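Local coordinates for protein uncharacterized HTH-type transcriptional regulator HI_0893 (PDB 3QKX) that probably acts as a DNA-binding transcription factor of the TetR family, recognising a regulatory DNA sequence through a helix-turn-helix motif, at residues 55-67 against 102-114. Numbering follows the deposited sequence.
Sequences LLEQFAHRVFSMF and ILSNLKQYESLPN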
ATOM      1  N   LEU A  55       6.656  10.938  21.510  1.00 89.87           N
ATOM      2  CA  LEU A  55       5.983   9.634  21.554  1.00 84.66           C
ATOM      3  C   LEU A  55       5.938   8.983  20.184  1.00 84.84           C
ATOM      4  O   LEU A  55       6.444   7.883  20.004  1.00 82.05           O
ATOM      5  CB  LEU A  55       4.553   9.765  22.108  1.00 83.99           C
ATOM      6  CG  LEU A  55       3.848   8.471  22.545  1.00 79.61           C
ATOM      7  CD1 LEU A  55       2.821   8.752  23.665  1.00 79.49           C
ATOM      8  CD2 LEU A  55       3.181   7.778  21.389  1.00 79.30           C
ATOM      9  N   LEU A  56       5.344   9.664  19.216  1.00 88.84           N
ATOM     10  CA  LEU A  56       5.186   9.090  17.877  1.00 89.84           C
ATOM     11  C   LEU A  56       6.527   8.845  17.142  1.00 90.73           C
ATOM     12  O   LEU A  56       6.613   7.926  16.333  1.00 88.86           O
ATOM     13  CB  LEU A  56       4.251   9.953  17.030  1.00 95.36           C
ATOM     14  CG  LEU A  56       2.793  10.111  17.507  1.00 95.84           C
ATOM     15  CD1 LEU A  56       1.999  10.897  16.455  1.00102.78           C
ATOM     16  CD2 LEU A  56       2.110   8.793  17.793  1.00 91.15           C
ATOM     17  N   GLU A  57       7.563   9.636  17.453  1.00 93.85           N
ATOM     18  CA  GLU A  57       8.928   9.368  16.960  1.00 95.96           C
ATOM     19  C   GLU A  57       9.432   8.006  17.419  1.00 90.49           C
ATOM     20  O   GLU A  57       9.817   7.177  16.597  1.00 90.54           O
ATOM     21  CB  GLU A  57       9.932  10.448  17.414  1.00100.85           C
ATOM     22  CG  GLU A  57       9.789  11.813  16.723  1.00109.67           C
ATOM     23  CD  GLU A  57      11.117  12.569  16.581  1.00117.95           C
ATOM     24  OE1 GLU A  57      11.990  12.120  15.803  1.00120.79           O
ATOM     25  OE2 GLU A  57      11.272  13.632  17.225  1.00122.38           O
ATOM     26  N   GLN A  58       9.435   7.787  18.731  1.00 87.11           N
ATOM     27  CA  GLN A  58       9.914   6.518  19.307  1.00 82.96           C
ATOM     28  C   GLN A  58       9.051   5.333  18.854  1.00 79.14           C
ATOM     29  O   GLN A  58       9.575   4.238  18.617  1.00 77.96           O
ATOM     30  CB  GLN A  58       9.974   6.589  20.841  1.00 80.72           C
ATOM     31  CG  GLN A  58      11.117   7.463  21.381  1.00 85.95           C
ATOM     32  CD  GLN A  58      11.199   7.473  22.919  1.00 86.91           C
ATOM     33  OE1 GLN A  58      11.015   6.437  23.578  1.00 83.58           O
ATOM     34  NE2 GLN A  58      11.486   8.648  23.491  1.00 90.92           N
ATOM     35  N   PHE A  59       7.743   5.567  18.725  1.00 77.94           N
ATOM     36  CA  PHE A  59       6.817   4.570  18.214  1.00 75.33           C
ATOM     37  C   PHE A  59       7.201   4.127  16.808  1.00 77.28           C
ATOM     38  O   PHE A  59       7.229   2.932  16.525  1.00 74.85           O
ATOM     39  CB  PHE A  59       5.402   5.139  18.217  1.00 76.36           C
ATOM     40  CG  PHE A  59       4.360   4.213  17.634  1.00 74.25           C
ATOM     41  CD1 PHE A  59       3.858   3.153  18.373  1.00 70.43           C
ATOM     42  CD2 PHE A  59       3.858   4.429  16.368  1.00 77.64           C
ATOM     43  CE1 PHE A  59       2.869   2.322  17.857  1.00 70.34           C
ATOM     44  CE2 PHE A  59       2.882   3.593  15.839  1.00 78.04           C
ATOM     45  CZ  PHE A  59       2.384   2.539  16.594  1.00 74.59           C
ATOM     46  N   ALA A  60       7.491   5.098  15.939  1.00 82.13           N
ATOM     47  CA  ALA A  60       8.011   4.823  14.593  1.00 84.97           C
ATOM     48  C   ALA A  60       9.190   3.869  14.648  1.00 83.43           C
ATOM     49  O   ALA A  60       9.178   2.839  13.984  1.00 82.26           O
ATOM     50  CB  ALA A  60       8.424   6.114  13.899  1.00 90.93           C
ATOM     51  N   HIS A  61      10.183   4.200  15.474  1.00 84.33           N
ATOM     52  CA  HIS A  61      11.386   3.364  15.632  1.00 84.20           C
ATOM     53  C   HIS A  61      11.050   1.958  16.086  1.00 79.58           C
ATOM     54  O   HIS A  61      11.642   0.990  15.620  1.00 79.23           O
ATOM     55  CB  HIS A  61      12.373   3.996  16.628  1.00 86.11           C
ATOM     56  CG  HIS A  61      13.265   5.025  16.015  1.00 93.97           C
ATOM     57  ND1 HIS A  61      14.287   4.696  15.150  1.00 99.60           N
ATOM     58  CD2 HIS A  61      13.296   6.373  16.141  1.00100.06           C
ATOM     59  CE1 HIS A  61      14.911   5.799  14.768  1.00106.63           C
ATOM     60  NE2 HIS A  61      14.332   6.830  15.360  1.00107.44           N
ATOM     61  N   ARG A  62      10.098   1.863  17.004  1.00 77.27           N
ATOM     62  CA  ARG A  62       9.609   0.586  17.505  1.00 74.13           C
ATOM     63  C   ARG A  62       8.912  -0.180  16.406  1.00 73.45           C
ATOM     64  O   ARG A  62       9.025  -1.399  16.348  1.00 72.41           O
ATOM     65  CB  ARG A  62       8.688   0.816  18.723  1.00 72.67           C
ATOM     66  CG  ARG A  62       7.854  -0.377  19.197  1.00 72.25           C
ATOM     67  CD  ARG A  62       6.444  -0.290  18.676  1.00 75.38           C
ATOM     68  NE  ARG A  62       5.531  -1.201  19.354  1.00 76.18           N
ATOM     69  CZ  ARG A  62       4.261  -1.377  19.002  1.00 79.16           C
ATOM     70  NH1 ARG A  62       3.742  -0.732  17.954  1.00 82.83           N
ATOM     71  NH2 ARG A  62       3.500  -2.216  19.690  1.00 81.08           N
ATOM     72  N   VAL A  63       8.206   0.533  15.527  1.00 75.23           N
ATOM     73  CA  VAL A  63       7.536  -0.095  14.382  1.00 75.33           C
ATOM     74  C   VAL A  63       8.531  -0.621  13.343  1.00 76.39           C
ATOM     75  O   VAL A  63       8.387  -1.752  12.872  1.00 75.78           O
ATOM     76  CB  VAL A  63       6.501   0.853  13.732  1.00 78.24           C
ATOM     77  CG1 VAL A  63       6.010   0.290  12.422  1.00 78.96           C
ATOM     78  CG2 VAL A  63       5.320   1.080  14.710  1.00 76.85           C
ATOM     79  N   PHE A  64       9.545   0.171  13.008  1.00 78.84           N
ATOM     80  CA  PHE A  64      10.632  -0.330  12.155  1.00 80.48           C
ATOM     81  C   PHE A  64      11.260  -1.617  12.739  1.00 77.75           C
ATOM     82  O   PHE A  64      11.456  -2.584  12.000  1.00 77.39           O
ATOM     83  CB  PHE A  64      11.713   0.746  11.885  1.00 85.15           C
ATOM     84  CG  PHE A  64      11.528   1.496  10.572  1.00 90.13           C
ATOM     85  N   SER A  65      11.509  -1.638  14.059  1.00 75.85           N
ATOM     86  CA  SER A  65      12.108  -2.807  14.743  1.00 74.44           C
ATOM     87  C   SER A  65      11.295  -4.092  14.593  1.00 72.09           C
ATOM     88  O   SER A  65      11.869  -5.163  14.369  1.00 72.86           O
ATOM     89  CB  SER A  65      12.304  -2.537  16.254  1.00 73.64           C
ATOM     90  OG  SER A  65      13.344  -1.609  16.483  1.00 77.25           O
HETATM   91  N   MSE A  66       9.981  -3.997  14.760  1.00 70.59           N
HETATM   92  CA  MSE A  66       9.108  -5.162  14.586  1.00 69.97           C
HETATM   93  C   MSE A  66       9.171  -5.690  13.146  1.00 70.50           C
HETATM   94  O   MSE A  66       9.165  -6.911  12.920  1.00 70.23           O
HETATM   95  CB  MSE A  66       7.655  -4.819  14.919  1.00 70.25           C
HETATM   96  CG  MSE A  66       7.397  -4.438  16.357  1.00 72.38           C
HETATM   97 SE   MSE A  66       5.477  -4.322  16.687  0.75 78.61          SE
HETATM   98  CE  MSE A  66       5.340  -5.822  17.949  1.00 79.05           C
ATOM     99  N   PHE A  67       9.204  -4.775  12.179  1.00 71.55           N
ATOM    100  CA  PHE A  67       9.333  -5.171  10.786  1.00 73.54           C
ATOM    101  C   PHE A  67      10.653  -5.902  10.559  1.00 72.94           C
ATOM    102  O   PHE A  67      10.664  -6.970   9.976  1.00 73.60           O
ATOM    103  CB  PHE A  67       9.235  -3.959   9.829  1.00 77.01           C
ATOM    104  CG  PHE A  67       7.866  -3.257   9.806  1.00 80.16           C
ATOM    105  CD1 PHE A  67       6.715  -3.801  10.418  1.00 80.34           C
ATOM    106  CD2 PHE A  67       7.726  -2.060   9.085  1.00 87.00           C
ATOM    107  CE1 PHE A  67       5.478  -3.138  10.339  1.00 82.35           C
ATOM    108  CE2 PHE A  67       6.484  -1.395   9.006  1.00 88.91           C
ATOM    109  CZ  PHE A  67       5.368  -1.938   9.633  1.00 86.54           C
ATOM    110  N   ILE A 102      -1.883  -3.899  13.471  1.00 74.92           N
ATOM    111  CA  ILE A 102      -0.697  -3.409  12.789  1.00 72.87           C
ATOM    112  C   ILE A 102      -1.001  -3.227  11.303  1.00 70.43           C
ATOM    113  O   ILE A 102      -0.601  -2.232  10.692  1.00 70.22           O
ATOM    114  CB  ILE A 102       0.516  -4.376  12.969  1.00 72.13           C
ATOM    115  CG1 ILE A 102       0.921  -4.489  14.442  1.00 75.50           C
ATOM    116  CG2 ILE A 102       1.704  -3.927  12.138  1.00 68.28           C
ATOM    117  CD1 ILE A 102       1.545  -3.256  14.996  1.00 78.83           C
ATOM    118  N   LEU A 103      -1.720  -4.182  10.727  1.00 69.71           N
ATOM    119  CA  LEU A 103      -2.119  -4.107   9.316  1.00 67.50           C
ATOM    120  C   LEU A 103      -2.940  -2.829   9.008  1.00 68.86           C
ATOM    121  O   LEU A 103      -2.665  -2.163   8.018  1.00 67.80           O
ATOM    122  CB  LEU A 103      -2.879  -5.386   8.902  1.00 66.63           C
ATOM    123  CG  LEU A 103      -3.404  -5.478   7.480  1.00 64.79           C
ATOM    124  CD1 LEU A 103      -2.246  -5.585   6.501  1.00 60.25           C
ATOM    125  CD2 LEU A 103      -4.372  -6.660   7.365  1.00 65.68           C
ATOM    126  N   SER A 104      -3.910  -2.486   9.856  1.00 72.10           N
ATOM    127  CA  SER A 104      -4.678  -1.243   9.677  1.00 74.61           C
ATOM    128  C   SER A 104      -3.788  -0.016   9.678  1.00 75.22           C
ATOM    129  O   SER A 104      -3.957   0.879   8.867  1.00 76.00           O
ATOM    130  CB  SER A 104      -5.710  -1.054  10.784  1.00 78.67           C
ATOM    131  OG  SER A 104      -6.636  -2.110  10.823  1.00 81.50           O
ATOM    132  N   ASN A 105      -2.853   0.035  10.610  1.00 76.89           N
ATOM    133  CA  ASN A 105      -2.036   1.229  10.777  1.00 78.66           C
ATOM    134  C   ASN A 105      -0.892   1.371   9.748  1.00 77.24           C
ATOM    135  O   ASN A 105      -0.374   2.473   9.581  1.00 79.20           O
ATOM    136  CB  ASN A 105      -1.514   1.313  12.219  1.00 80.78           C
ATOM    137  CG  ASN A 105      -2.634   1.463  13.228  1.00 83.01           C
ATOM    138  OD1 ASN A 105      -3.689   1.991  12.914  1.00 83.71           O
ATOM    139  ND2 ASN A 105      -2.403   1.001  14.452  1.00 84.68           N
ATOM    140  N   LEU A 106      -0.532   0.289   9.044  1.00 75.15           N
ATOM    141  CA  LEU A 106       0.487   0.351   7.970  1.00 74.13           C
ATOM    142  C   LEU A 106       0.406   1.621   7.106  1.00 76.16           C
ATOM    143  O   LEU A 106       1.424   2.270   6.829  1.00 77.40           O
ATOM    144  CB  LEU A 106       0.365  -0.850   7.037  1.00 70.89           C
ATOM    145  CG  LEU A 106       0.964  -2.194   7.433  1.00 70.65           C
ATOM    146  CD1 LEU A 106       0.680  -3.222   6.323  1.00 67.34           C
ATOM    147  CD2 LEU A 106       2.442  -2.087   7.685  1.00 71.65           C
ATOM    148  N   LYS A 107      -0.807   1.965   6.683  1.00 77.65           N
ATOM    149  CA  LYS A 107      -1.007   3.113   5.810  1.00 79.57           C
ATOM    150  C   LYS A 107      -0.711   4.399   6.594  1.00 83.23           C
ATOM    151  O   LYS A 107       0.181   5.183   6.224  1.00 84.57           O
ATOM    152  CB  LYS A 107      -2.441   3.110   5.260  1.00 80.22           C
ATOM    153  CG  LYS A 107      -2.767   1.866   4.384  1.00 78.76           C
ATOM    154  N   GLN A 108      -1.411   4.561   7.715  1.00 84.88           N
ATOM    155  CA  GLN A 108      -1.213   5.719   8.598  1.00 88.74           C
ATOM    156  C   GLN A 108       0.222   5.889   9.166  1.00 89.79           C
ATOM    157  O   GLN A 108       0.573   6.983   9.585  1.00 94.16           O
ATOM    158  CB  GLN A 108      -2.218   5.685   9.756  1.00 90.90           C
ATOM    159  CG  GLN A 108      -3.657   5.991   9.369  1.00 91.02           C
ATOM    160  CD  GLN A 108      -4.597   5.903  10.560  1.00 93.41           C
ATOM    161  OE1 GLN A 108      -5.090   6.914  11.059  1.00 97.49           O
ATOM    162  NE2 GLN A 108      -4.841   4.689  11.028  1.00 90.92           N
ATOM    163  N   TYR A 109       1.031   4.827   9.187  1.00 87.03           N
ATOM    164  CA  TYR A 109       2.428   4.929   9.665  1.00 88.67           C
ATOM    165  C   TYR A 109       3.284   5.921   8.870  1.00 91.63           C
ATOM    166  O   TYR A 109       4.126   6.600   9.454  1.00 95.94           O
ATOM    167  CB  TYR A 109       3.145   3.557   9.653  1.00 84.77           C
ATOM    168  CG  TYR A 109       2.746   2.532  10.724  1.00 82.29           C
ATOM    169  CD1 TYR A 109       2.133   2.903  11.935  1.00 84.02           C
ATOM    170  CD2 TYR A 109       3.051   1.187  10.542  1.00 77.28           C
ATOM    171  CE1 TYR A 109       1.792   1.947  12.896  1.00 82.74           C
ATOM    172  CE2 TYR A 109       2.721   0.231  11.499  1.00 76.59           C
ATOM    173  CZ  TYR A 109       2.090   0.619  12.679  1.00 79.33           C
ATOM    174  OH  TYR A 109       1.755  -0.325  13.633  1.00 77.34           O
ATOM    175  N   GLU A 110       3.076   6.001   7.548  1.00 90.69           N
ATOM    176  CA  GLU A 110       3.886   6.893   6.681  1.00 93.27           C
ATOM    177  C   GLU A 110       3.761   8.390   7.018  1.00 98.82           C
ATOM    178  O   GLU A 110       4.656   9.165   6.683  1.00102.03           O
ATOM    179  CB  GLU A 110       3.567   6.662   5.204  1.00 90.54           C
ATOM    180  CG  GLU A 110       4.189   5.386   4.647  1.00 88.80           C
ATOM    181  CD  GLU A 110       3.627   4.994   3.273  1.00 89.40           C
ATOM    182  OE1 GLU A 110       3.025   5.866   2.592  1.00 92.38           O
ATOM    183  OE2 GLU A 110       3.788   3.812   2.882  1.00 87.53           O
ATOM    184  N   SER A 111       2.680   8.779   7.701  1.00100.71           N
ATOM    185  CA  SER A 111       2.550  10.141   8.257  1.00106.83           C
ATOM    186  C   SER A 111       3.411  10.421   9.519  1.00111.50           C
ATOM    187  O   SER A 111       3.492  11.576   9.956  1.00116.97           O
ATOM    188  CB  SER A 111       1.080  10.450   8.579  1.00107.74           C
ATOM    189  OG  SER A 111       0.262  10.320   7.430  1.00104.48           O
ATOM    190  N   LEU A 112       4.031   9.387  10.108  1.00109.89           N
ATOM    191  CA  LEU A 112       4.820   9.566  11.337  1.00114.69           C
ATOM    192  C   LEU A 112       6.150  10.278  11.049  1.00119.33           C
ATOM    193  O   LEU A 112       6.754  10.037  10.002  1.00116.76           O
ATOM    194  CB  LEU A 112       5.119   8.213  12.006  1.00111.44           C
ATOM    195  CG  LEU A 112       3.948   7.394  12.564  1.00107.72           C
ATOM    196  CD1 LEU A 112       4.417   5.998  12.946  1.00103.12           C
ATOM    197  CD2 LEU A 112       3.332   8.088  13.746  1.00110.60           C
ATOM    198  N   PRO A 113       6.613  11.142  11.983  1.00127.12           N
ATOM    199  CA  PRO A 113       7.960  11.710  11.884  1.00132.48           C
ATOM    200  C   PRO A 113       9.017  10.726  12.433  1.00132.46           C
ATOM    201  O   PRO A 113       9.014  10.491  13.632  1.00134.96           O
ATOM    202  CB  PRO A 113       7.877  12.964  12.774  1.00140.51           C
ATOM    203  CG  PRO A 113       6.813  12.680  13.770  1.00139.49           C
ATOM    204  CD  PRO A 113       5.886  11.651  13.170  1.00131.52           C
ATOM    205  N   ASN A 114       9.906  10.132  11.622  1.00130.72           N
ATOM    206  CA  ASN A 114      10.025  10.292  10.167  1.00129.00           C
ATOM    207  C   ASN A 114      10.084   8.910   9.505  1.00122.82           C
ATOM    208  O   ASN A 114      11.124   8.249   9.535  1.00122.51           O
ATOM    209  CB  ASN A 114      11.288  11.095   9.823  1.00134.44           C
ATOM    210  CG  ASN A 114      11.351  12.430  10.542  1.00142.21           C
ATOM    211  OD1 ASN A 114      10.639  13.367  10.194  1.00144.42           O
ATOM    212  ND2 ASN A 114      12.220  12.525  11.536  1.00146.20           N
TER
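Leu112 sets its two methyl groups on different residues of helix 55-67. CD2 lies 3.9 Å from Leu56 CB, the two side chains crossing at about a right angle, while CD1 meets the edge of the Phe59 ring, 3.8 Å from CD2 of that ring, and also touches the methyl of Ala60. The forked end of a leucine suits a place where separate apolar neighbours are met at once, and the small Ala60 suits the close approach of the loop. There Pro113 runs beside Glu57: its carbonyl O receives a CA-H...O contact from Glu57 CA at 3.5 Å, and the aliphatic CG of Glu57 lies near the same oxygen.

Tyr109 carries the other half of the interface. Its CG stands anti to the carbonyl carbon (chi1 -73°), which carries the ring out between Val63 and the backbone of Asn105 and Leu106. Val63 covers one face, with CG1 3.4 Å from Tyr109 CE2 and CG2 making a CH-pi contact 4.2 Å from the ring centroid. Phe59 approaches obliquely, the ring planes at 67° and CE2 3.5 Å from Tyr109 CE1, and Phe67 CZ comes to the tyrosine's edge while also meeting Leu106 CD2 at 3.5 Å. A tyrosine fits because its ring faces are apolar and its OH hydrogen-bonds Asp18 of helix 6-23, which also forms a salt bridge with Arg62.

The axes of 55-67 and 102-109 come no nearer than 12.3 Å, crossing at -123°, and large side chains span the distance. This apolar junction joins the helix-turn-helix region to the C-terminal domain, as in the all-helical TetR architecture.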